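PDB 1C3P: protein (hdlp (histone deacetylase-like protein)) from Aquifex aeolicus, which probably acts as a zinc-dependent deacetylase of the histone deacetylase family and binds inhibitors of those enzymes. Local coordinates for residues G150-R155 with E177-T182; L40-E45 with S314-P319; L226-F231 with N269-A274. All coordinates share one frame; numbering follows the deposited sequence.

In the fold
The three contacts lie in separate parts of one alpha/beta domain built round a parallel eight-stranded sheet, interactions 1 and 3 buried and 2 at the surface. Interaction 1 joins helices 146-156 and 173-179, before and after strand 162-166; interaction 3 follows it and joins the starts of helices 228-245 and 272-286. Interaction 2 spans both, pairing the loop before edge strand 46-48 with the last residue of helix 299-314 and the loop after it. The centres of 1 and 2 lie 33 Å apart; 2 and 3 come nearest, about 8 Å between closest atoms. Near and distant chain parts are thus tied at separate points, the Phe231 side chain about 8 Å from two zinc-binding residues.

Interaction 1. Residues G150-R155 with E177-T182; sequences GIEYLR and EAFYDT
With CG1 beside the backbone N (chi1 -70°), Ile151 leaves CG2 anti to that N and presents this methyl to the outer end of the Phe179 ring, while CG of Phe179 lies beside its own backbone N (chi1 -55°), which sends the ring from the end of helix 173-179 toward helix 146-156. CG2 of Ile151 meets Phe179 CZ at 3.5 Å, and the other branch of the isoleucine carries CD1 to Phe179 CE1 at 3.6 Å. The two branches thus spread across the far end of the ring, and Ala178 CB lies over one face of it, nearer the rim than the centre.

Two charged side chains meet the same ring at its edge. Glu152 brings OE1 within 3.5 Å of Phe179 CE2, near the ring plane. Arg155 sets NH1 in that plane, 3.9 Å from Phe179 CE2, its guanidinium turned 68° from the ring; this is an edge approach and not a stacked cation-pi pair. Within the helix a salt bridge joins Arg155 NH1 to Glu152 OE1 at 3.0 Å, although its hydrogen bond is weak. The same carboxylate oxygen accepts from a water that also donates to Ala178 O, each leg 2.9 Å, linking the two helices through solvent. The other end of the guanidinium, NH2, passes close to Thr182 but hydrogen-bonds to Gln184 OE1, and Thr182 OG1 is bonded to Gln184 N.

Ile151, Arg155 and Phe179 all touch Val185 of strand 185-192, and Ile151 also rests on Tyr164 of strand 162-166. The contact is helix-to-helix packing against a parallel sheet, with an apolar centre and a charged, hydrated border, as belongs to the alpha/beta fold of the arginase-deacetylase clan.

Interaction 2. Residues L40-E45 with S314-P319; sequences LIDEKE and SGREVP
Ser314 OG is gripped by two bonds, accepting from Arg316 NE at 3.2 Å and donating weakly to Glu45 OE2 at 3.3 Å. The hydroxyl is close to the guanidinium plane, which helps fix the rotation of the group. Arg316 NH2 lies near the carboxylate of Glu45, whose plane is turned 21° from the guanidinium; the salt bridge there rests on a weak hydrogen bond from NH2 to OE2 at 3.4 Å, the place of OE1 being less sure. Asp42 OD2 adds a second negative charge at 4.1 Å from Arg316 NH2, beyond a salt bridge.

In Arg316, CG sits between the backbone N and the carbonyl carbon (chi1 69°) and the chain runs straight on to CD, beside the Leu40 CD2 methyl; a bend at chi3 then swings the guanidinium toward the acids. On its other branch, Leu40 CD1 meets Pro319 CD at 4.2 Å. The backbone oxygen of Leu40 is bonded to Trp310 NE1 of helix 299-314.

Mostly weak polar bonds round one guanidinium, together with the burial of Leu40 against the arginine chain and Pro319, probably make this a mixed polar and apolar join.

Interaction 3. Residues L226-F231 with N269-A274; sequences LNDNEF and NLSNVA
Hydrogen bonds join Asp228, in the first turn of helix 228-245, to Ser271 at the start of helix 272-286. Asp228 OD1 accepts from Ser271 N at 2.9 Å through its syn lone pair, while Ser271 OG donates to OD2 at 2.6 Å from above the carboxylate plane. That hydroxyl also accepts from Ala274 N at 3.0 Å, making Ser271 the N-cap, and Arg356 N donates to Asp228 OD2. Nearby, Asn269 N bonds to Leu226 O at 3.0 Å in the carbonyl plane. Asn227 and Glu230 form a capping box on the other helix, whose glutamate is in a salt bridge with Arg361.

The apolar contacts centre on Leu270. Its CD1 lies over one face of the Phe231 ring in a CH-pi contact, 3.7 Å from the centroid, and its CD2 reaches Leu226 CD2 at 4.3 Å. The Phe231 side chain lies about 8 Å from those of Asp168 and Asp258, which bind zinc in another structure of this protein.

An alanine in place of Asp228 would probably leave Ser271 N and OG, and Arg356 N, without the carboxylate oxygens that accept from them.

One buried carboxylate thus ties two helix starts and Arg356 together; its charge is probably eased by these N-H and O-H donors.

Interaction 1. Residues G150-R155 with E177-T182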
loop_
_atom_site.group_PDB
_atom_site.type_symbol
_atom_site.label_atom_id
_atom_site.label_comp_id
_atom_site.label_asym_id
_atom_site.label_seq_id
_atom_site.Cartn_x
_atom_site.Cartn_y
_atom_site.Cartn_z
ATOM N N GLY A 150 1.898 12.798 -2.217
ATOM C CA GLY A 150 2.824 12.950 -1.105
ATOM C C GLY A 150 4.252 13.279 -1.503
ATOM O O GLY A 150 4.917 14.109 -0.868
ATOM N N ILE A 151 4.742 12.613 -2.542
ATOM C CA ILE A 151 6.099 12.852 -3.020
ATOM C C ILE A 151 6.210 14.263 -3.599
ATOM O O ILE A 151 7.210 14.939 -3.380
ATOM C CB ILE A 151 6.496 11.786 -4.053
ATOM C CG1 ILE A 151 6.675 10.434 -3.338
ATOM C CG2 ILE A 151 7.779 12.202 -4.805
ATOM C CD1 ILE A 151 6.813 9.254 -4.292
ATOM N N GLU A 152 5.191 14.714 -4.327
ATOM C CA GLU A 152 5.220 16.059 -4.890
ATOM C C GLU A 152 5.106 17.066 -3.762
ATOM O O GLU A 152 5.642 18.172 -3.832
ATOM C CB GLU A 152 4.079 16.256 -5.888
ATOM C CG GLU A 152 4.312 15.505 -7.184
ATOM C CD GLU A 152 5.467 16.072 -7.987
ATOM O OE1 GLU A 152 5.853 15.434 -8.980
ATOM O OE2 GLU A 152 5.979 17.156 -7.638
ATOM N N TYR A 153 4.425 16.670 -2.690
ATOM C CA TYR A 153 4.298 17.556 -1.535
ATOM C C TYR A 153 5.717 17.788 -0.992
ATOM O O TYR A 153 6.108 18.917 -0.676
ATOM C CB TYR A 153 3.410 16.890 -0.466
ATOM C CG TYR A 153 3.336 17.647 0.839
ATOM C CD1 TYR A 153 2.412 18.680 1.038
ATOM C CD2 TYR A 153 4.210 17.335 1.874
ATOM C CE1 TYR A 153 2.374 19.379 2.262
ATOM C CE2 TYR A 153 4.182 18.012 3.077
ATOM C CZ TYR A 153 3.274 19.021 3.277
ATOM O OH TYR A 153 3.275 19.639 4.508
ATOM N N LEU A 154 6.494 16.713 -0.898
ATOM C CA LEU A 154 7.865 16.808 -0.395
ATOM C C LEU A 154 8.761 17.602 -1.364
ATOM O O LEU A 154 9.604 18.401 -0.934
ATOM C CB LEU A 154 8.431 15.401 -0.159
ATOM C CG LEU A 154 7.872 14.660 1.069
ATOM C CD1 LEU A 154 8.219 13.167 1.005
ATOM C CD2 LEU A 154 8.448 15.316 2.352
ATOM N N ARG A 155 8.594 17.389 -2.667
ATOM C CA ARG A 155 9.404 18.143 -3.628
ATOM C C ARG A 155 9.147 19.636 -3.449
ATOM O O ARG A 155 10.083 20.442 -3.485
ATOM C CB ARG A 155 9.097 17.712 -5.072
ATOM C CG ARG A 155 9.412 16.222 -5.329
ATOM C CD ARG A 155 9.042 15.761 -6.733
ATOM N NE ARG A 155 10.064 16.091 -7.714
ATOM C CZ ARG A 155 9.940 15.885 -9.019
ATOM N NH1 ARG A 155 8.821 15.352 -9.505
ATOM N NH2 ARG A 155 10.952 16.174 -9.830
ATOM N N GLU A 177 5.106 5.738 -13.416
ATOM C CA GLU A 177 4.911 6.717 -14.482
ATOM C C GLU A 177 5.146 8.134 -13.990
ATOM O O GLU A 177 5.786 8.954 -14.659
ATOM C CB GLU A 177 3.493 6.592 -15.032
ATOM C CG GLU A 177 3.201 7.539 -16.198
ATOM C CD GLU A 177 1.823 7.304 -16.783
ATOM O OE1 GLU A 177 0.891 8.093 -16.501
ATOM O OE2 GLU A 177 1.667 6.301 -17.508
ATOM N N ALA A 178 4.637 8.417 -12.799
ATOM C CA ALA A 178 4.756 9.746 -12.208
ATOM C C ALA A 178 6.184 10.282 -12.053
ATOM O O ALA A 178 6.430 11.487 -12.184
ATOM C CB ALA A 178 4.048 9.764 -10.859
ATOM N N PHE A 179 7.131 9.394 -11.785
ATOM C CA PHE A 179 8.508 9.815 -11.567
ATOM C C PHE A 179 9.518 9.144 -12.465
ATOM O O PHE A 179 10.723 9.186 -12.198
ATOM C CB PHE A 179 8.857 9.553 -10.109
ATOM C CG PHE A 179 7.897 10.195 -9.174
ATOM C CD1 PHE A 179 6.929 9.440 -8.508
ATOM C CD2 PHE A 179 7.874 11.581 -9.053
ATOM C CE1 PHE A 179 5.940 10.067 -7.731
ATOM C CE2 PHE A 179 6.889 12.216 -8.281
ATOM C CZ PHE A 179 5.920 11.451 -7.622
ATOM N N TYR A 180 9.017 8.557 -13.542
ATOM C CA TYR A 180 9.844 7.825 -14.480
ATOM C C TYR A 180 10.937 8.687 -15.102
ATOM O O TYR A 180 12.045 8.212 -15.379
ATOM C CB TYR A 180 8.966 7.263 -15.594
ATOM C CG TYR A 180 9.518 5.999 -16.174
ATOM C CD1 TYR A 180 9.767 5.882 -17.536
ATOM C CD2 TYR A 180 9.761 4.887 -15.347
ATOM C CE1 TYR A 180 10.238 4.701 -18.072
ATOM C CE2 TYR A 180 10.232 3.700 -15.870
ATOM C CZ TYR A 180 10.468 3.614 -17.239
ATOM O OH TYR A 180 10.926 2.446 -17.776
ATOM N N ASP A 181 10.591 9.954 -15.300
ATOM C CA ASP A 181 11.433 10.978 -15.916
ATOM C C ASP A 181 12.427 11.757 -15.035
ATOM O O ASP A 181 13.246 12.529 -15.547
ATOM C CB ASP A 181 10.482 11.953 -16.640
ATOM C CG ASP A 181 10.941 13.387 -16.584
ATOM O OD1 ASP A 181 11.108 13.917 -15.464
ATOM O OD2 ASP A 181 11.115 13.996 -17.660
ATOM N N THR A 182 12.381 11.567 -13.725
ATOM C CA THR A 182 13.279 12.329 -12.869
ATOM C C THR A 182 14.249 11.534 -12.018
ATOM O O THR A 182 13.985 10.398 -11.652
ATOM C CB THR A 182 12.474 13.276 -11.928
ATOM O OG1 THR A 182 13.376 13.990 -11.084
ATOM C CG2 THR A 182 11.511 12.485 -11.044
HETATM O O HOH W 1 4.863 13.578 -10.997
#

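Interaction 2. Residues L40-E45 with S314-P319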
loop_
_atom_site.group_PDB
_atom_site.type_symbol
_atom_site.label_atom_id
_atom_site.label_comp_id
_atom_site.label_asym_id
_atom_site.label_seq_id
_atom_site.Cartn_x
_atom_site.Cartn_y
_atom_site.Cartn_z
ATOM N N LEU A 40 -4.894 -2.295 21.835
ATOM C CA LEU A 40 -3.550 -1.983 21.360
ATOM C C LEU A 40 -3.388 -0.549 20.853
ATOM O O LEU A 40 -2.395 -0.219 20.208
ATOM C CB LEU A 40 -3.120 -2.969 20.270
ATOM C CG LEU A 40 -2.909 -4.411 20.744
ATOM C CD1 LEU A 40 -2.450 -5.271 19.577
ATOM C CD2 LEU A 40 -1.865 -4.443 21.839
ATOM N N ILE A 41 -4.353 0.306 21.171
ATOM C CA ILE A 41 -4.266 1.694 20.757
ATOM C C ILE A 41 -5.007 2.641 21.715
ATOM O O ILE A 41 -6.070 2.311 22.231
ATOM C CB ILE A 41 -4.809 1.873 19.309
ATOM C CG1 ILE A 41 -4.557 3.304 18.852
ATOM C CG2 ILE A 41 -6.290 1.565 19.244
ATOM C CD1 ILE A 41 -3.120 3.667 18.863
ATOM N N ASP A 42 -4.426 3.816 21.955
ATOM C CA ASP A 42 -5.042 4.812 22.833
ATOM C C ASP A 42 -5.425 6.042 22.015
ATOM O O ASP A 42 -4.775 6.348 21.022
ATOM C CB ASP A 42 -4.071 5.221 23.941
ATOM C CG ASP A 42 -3.600 4.040 24.762
ATOM O OD1 ASP A 42 -4.467 3.283 25.249
ATOM O OD2 ASP A 42 -2.368 3.872 24.925
ATOM N N GLU A 43 -6.462 6.754 22.451
ATOM C CA GLU A 43 -6.944 7.947 21.751
ATOM C C GLU A 43 -5.898 8.963 21.343
ATOM O O GLU A 43 -5.958 9.520 20.244
ATOM C CB GLU A 43 -7.983 8.698 22.588
ATOM C CG GLU A 43 -9.331 8.024 22.709
ATOM C CD GLU A 43 -10.347 8.933 23.378
ATOM O OE1 GLU A 43 -10.581 10.041 22.848
ATOM O OE2 GLU A 43 -10.907 8.553 24.426
ATOM N N LYS A 44 -4.946 9.227 22.221
ATOM C CA LYS A 44 -3.942 10.226 21.913
ATOM C C LYS A 44 -2.911 9.822 20.859
ATOM O O LYS A 44 -2.068 10.625 20.473
ATOM C CB LYS A 44 -3.297 10.687 23.219
ATOM C CG LYS A 44 -4.369 11.338 24.112
ATOM C CD LYS A 44 -3.877 11.838 25.456
ATOM C CE LYS A 44 -5.031 12.479 26.225
ATOM N NZ LYS A 44 -4.622 12.972 27.566
ATOM N N GLU A 45 -3.002 8.581 20.387
ATOM C CA GLU A 45 -2.096 8.073 19.351
ATOM C C GLU A 45 -2.787 8.198 17.989
ATOM O O GLU A 45 -2.148 8.091 16.938
ATOM C CB GLU A 45 -1.764 6.589 19.595
ATOM C CG GLU A 45 -0.869 6.310 20.801
ATOM C CD GLU A 45 -0.720 4.823 21.086
ATOM O OE1 GLU A 45 -1.746 4.157 21.336
ATOM O OE2 GLU A 45 0.419 4.319 21.066
ATOM N N SER A 314 4.672 1.259 17.669
ATOM C CA SER A 314 4.162 1.699 18.970
ATOM C C SER A 314 5.027 1.229 20.137
ATOM O O SER A 314 4.927 1.748 21.248
ATOM C CB SER A 314 2.717 1.190 19.150
ATOM O OG SER A 314 2.142 1.629 20.365
ATOM N N GLY A 315 5.868 0.242 19.888
ATOM C CA GLY A 315 6.736 -0.247 20.936
ATOM C C GLY A 315 6.046 -1.129 21.951
ATOM O O GLY A 315 6.417 -1.146 23.124
ATOM N N ARG A 316 5.026 -1.858 21.528
ATOM C CA ARG A 316 4.366 -2.737 22.475
ATOM C C ARG A 316 4.509 -4.195 22.070
ATOM O O ARG A 316 4.645 -4.514 20.892
ATOM C CB ARG A 316 2.899 -2.368 22.616
ATOM C CG ARG A 316 2.029 -2.649 21.434
ATOM C CD ARG A 316 0.633 -2.169 21.784
ATOM N NE ARG A 316 0.577 -0.718 21.892
ATOM C CZ ARG A 316 -0.457 -0.044 22.384
ATOM N NH1 ARG A 316 -1.515 -0.705 22.819
ATOM N NH2 ARG A 316 -0.467 1.286 22.379
ATOM N N GLU A 317 4.499 -5.083 23.053
ATOM C CA GLU A 317 4.633 -6.498 22.753
ATOM C C GLU A 317 3.420 -6.982 21.999
ATOM O O GLU A 317 2.311 -6.473 22.188
ATOM C CB GLU A 317 4.834 -7.316 24.033
ATOM C CG GLU A 317 6.292 -7.691 24.292
ATOM C CD GLU A 317 7.226 -6.492 24.335
ATOM O OE1 GLU A 317 8.451 -6.702 24.464
ATOM O OE2 GLU A 317 6.744 -5.342 24.243
ATOM N N VAL A 318 3.646 -7.953 21.124
ATOM C CA VAL A 318 2.578 -8.521 20.321
ATOM C C VAL A 318 1.945 -9.660 21.093
ATOM O O VAL A 318 2.623 -10.621 21.430
ATOM C CB VAL A 318 3.125 -9.084 18.992
ATOM C CG1 VAL A 318 1.983 -9.615 18.154
ATOM C CG2 VAL A 318 3.897 -8.011 18.246
ATOM N N PRO A 319 0.643 -9.561 21.406
ATOM C CA PRO A 319 0.012 -10.658 22.146
ATOM C C PRO A 319 0.073 -11.907 21.272
ATOM O O PRO A 319 0.014 -11.809 20.046
ATOM C CB PRO A 319 -1.414 -10.151 22.344
ATOM C CG PRO A 319 -1.622 -9.303 21.115
ATOM C CD PRO A 319 -0.341 -8.501 21.151
HETATM O O HOH W 2 -2.924 0.289 24.745
#

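Interaction 3. Residues L226-F231 with N269-A274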
loop_
_atom_site.group_PDB
_atom_site.type_symbol
_atom_site.label_atom_id
_atom_site.label_comp_id
_atom_site.label_asym_id
_atom_site.label_seq_id
_atom_site.Cartn_x
_atom_site.Cartn_y
_atom_site.Cartn_z
ATOM N N LEU A 226 5.695 -17.640 -4.204
ATOM C CA LEU A 226 6.810 -17.034 -3.473
ATOM C C LEU A 226 6.765 -17.354 -1.972
ATOM O O LEU A 226 5.718 -17.213 -1.348
ATOM C CB LEU A 226 6.764 -15.516 -3.629
ATOM C CG LEU A 226 8.064 -14.817 -3.233
ATOM C CD1 LEU A 226 9.068 -15.066 -4.359
ATOM C CD2 LEU A 226 7.848 -13.311 -3.055
ATOM N N ASN A 227 7.892 -17.765 -1.392
ATOM C CA ASN A 227 7.905 -18.046 0.040
ATOM C C ASN A 227 8.625 -16.932 0.783
ATOM O O ASN A 227 9.171 -16.013 0.164
ATOM C CB ASN A 227 8.529 -19.423 0.360
ATOM C CG ASN A 227 9.992 -19.526 -0.035
ATOM O OD1 ASN A 227 10.803 -18.650 0.279
ATOM N ND2 ASN A 227 10.342 -20.625 -0.703
ATOM N N ASP A 228 8.627 -17.012 2.111
ATOM C CA ASP A 228 9.243 -15.972 2.927
ATOM C C ASP A 228 10.702 -15.698 2.659
ATOM O O ASP A 228 11.120 -14.545 2.643
ATOM C CB ASP A 228 9.068 -16.285 4.421
ATOM C CG ASP A 228 7.634 -16.181 4.874
ATOM O OD1 ASP A 228 6.832 -15.565 4.136
ATOM O OD2 ASP A 228 7.318 -16.689 5.978
ATOM N N ASN A 229 11.492 -16.754 2.489
ATOM C CA ASN A 229 12.911 -16.592 2.240
ATOM C C ASN A 229 13.164 -15.901 0.919
ATOM O O ASN A 229 14.054 -15.049 0.808
ATOM C CB ASN A 229 13.593 -17.956 2.292
ATOM C CG ASN A 229 13.651 -18.499 3.699
ATOM O OD1 ASN A 229 14.416 -18.006 4.519
ATOM N ND2 ASN A 229 12.813 -19.485 4.001
ATOM N N GLU A 230 12.348 -16.227 -0.075
ATOM C CA GLU A 230 12.509 -15.604 -1.382
ATOM C C GLU A 230 12.152 -14.120 -1.341
ATOM O O GLU A 230 12.847 -13.290 -1.923
ATOM C CB GLU A 230 11.652 -16.333 -2.416
ATOM C CG GLU A 230 12.036 -17.800 -2.565
ATOM C CD GLU A 230 11.155 -18.519 -3.560
ATOM O OE1 GLU A 230 9.930 -18.301 -3.508
ATOM O OE2 GLU A 230 11.682 -19.313 -4.366
ATOM N N PHE A 231 11.076 -13.779 -0.641
ATOM C CA PHE A 231 10.684 -12.376 -0.542
ATOM C C PHE A 231 11.785 -11.571 0.159
ATOM O O PHE A 231 12.251 -10.553 -0.357
ATOM C CB PHE A 231 9.369 -12.241 0.236
ATOM C CG PHE A 231 8.803 -10.843 0.238
ATOM C CD1 PHE A 231 8.321 -10.267 -0.938
ATOM C CD2 PHE A 231 8.747 -10.104 1.411
ATOM C CE1 PHE A 231 7.790 -8.979 -0.941
ATOM C CE2 PHE A 231 8.217 -8.808 1.420
ATOM C CZ PHE A 231 7.738 -8.247 0.236
ATOM N N ASN A 269 2.814 -16.504 -1.152
ATOM C CA ASN A 269 2.344 -17.237 0.023
ATOM C C ASN A 269 3.156 -16.877 1.255
ATOM O O ASN A 269 3.682 -17.752 1.940
ATOM C CB ASN A 269 2.449 -18.750 -0.199
ATOM C CG ASN A 269 1.666 -19.219 -1.404
ATOM O OD1 ASN A 269 0.536 -18.784 -1.633
ATOM N ND2 ASN A 269 2.250 -20.136 -2.170
ATOM N N LEU A 270 3.243 -15.593 1.555
ATOM C CA LEU A 270 4.025 -15.167 2.697
ATOM C C LEU A 270 3.291 -15.262 4.040
ATOM O O LEU A 270 2.057 -15.387 4.091
ATOM C CB LEU A 270 4.480 -13.725 2.500
ATOM C CG LEU A 270 5.191 -13.342 1.196
ATOM C CD1 LEU A 270 5.785 -11.956 1.406
ATOM C CD2 LEU A 270 6.292 -14.344 0.844
ATOM N N SER A 271 4.078 -15.186 5.111
ATOM C CA SER A 271 3.585 -15.199 6.492
ATOM C C SER A 271 3.576 -13.746 6.984
ATOM O O SER A 271 4.327 -12.920 6.445
ATOM C CB SER A 271 4.532 -15.994 7.396
ATOM O OG SER A 271 5.773 -15.318 7.564
ATOM N N ASN A 272 2.758 -13.440 8.001
ATOM C CA ASN A 272 2.670 -12.082 8.577
ATOM C C ASN A 272 3.990 -11.724 9.220
ATOM O O ASN A 272 4.334 -10.550 9.337
ATOM C CB ASN A 272 1.682 -11.968 9.743
ATOM C CG ASN A 272 0.265 -12.144 9.354
ATOM O OD1 ASN A 272 -0.598 -12.260 10.233
ATOM N ND2 ASN A 272 -0.014 -12.141 8.051
ATOM N N VAL A 273 4.679 -12.743 9.728
ATOM C CA VAL A 273 5.955 -12.524 10.394
ATOM C C VAL A 273 7.058 -12.134 9.419
ATOM O O VAL A 273 7.938 -11.362 9.761
ATOM C CB VAL A 273 6.353 -13.756 11.218
ATOM C CG1 VAL A 273 7.748 -13.589 11.773
ATOM C CG2 VAL A 273 5.373 -13.902 12.389
ATOM N N ALA A 274 7.010 -12.655 8.198
ATOM C CA ALA A 274 8.004 -12.261 7.210
ATOM C C ALA A 274 7.646 -10.830 6.760
ATOM O O ALA A 274 8.532 -10.028 6.451
ATOM C CB ALA A 274 7.981 -13.233 6.020
#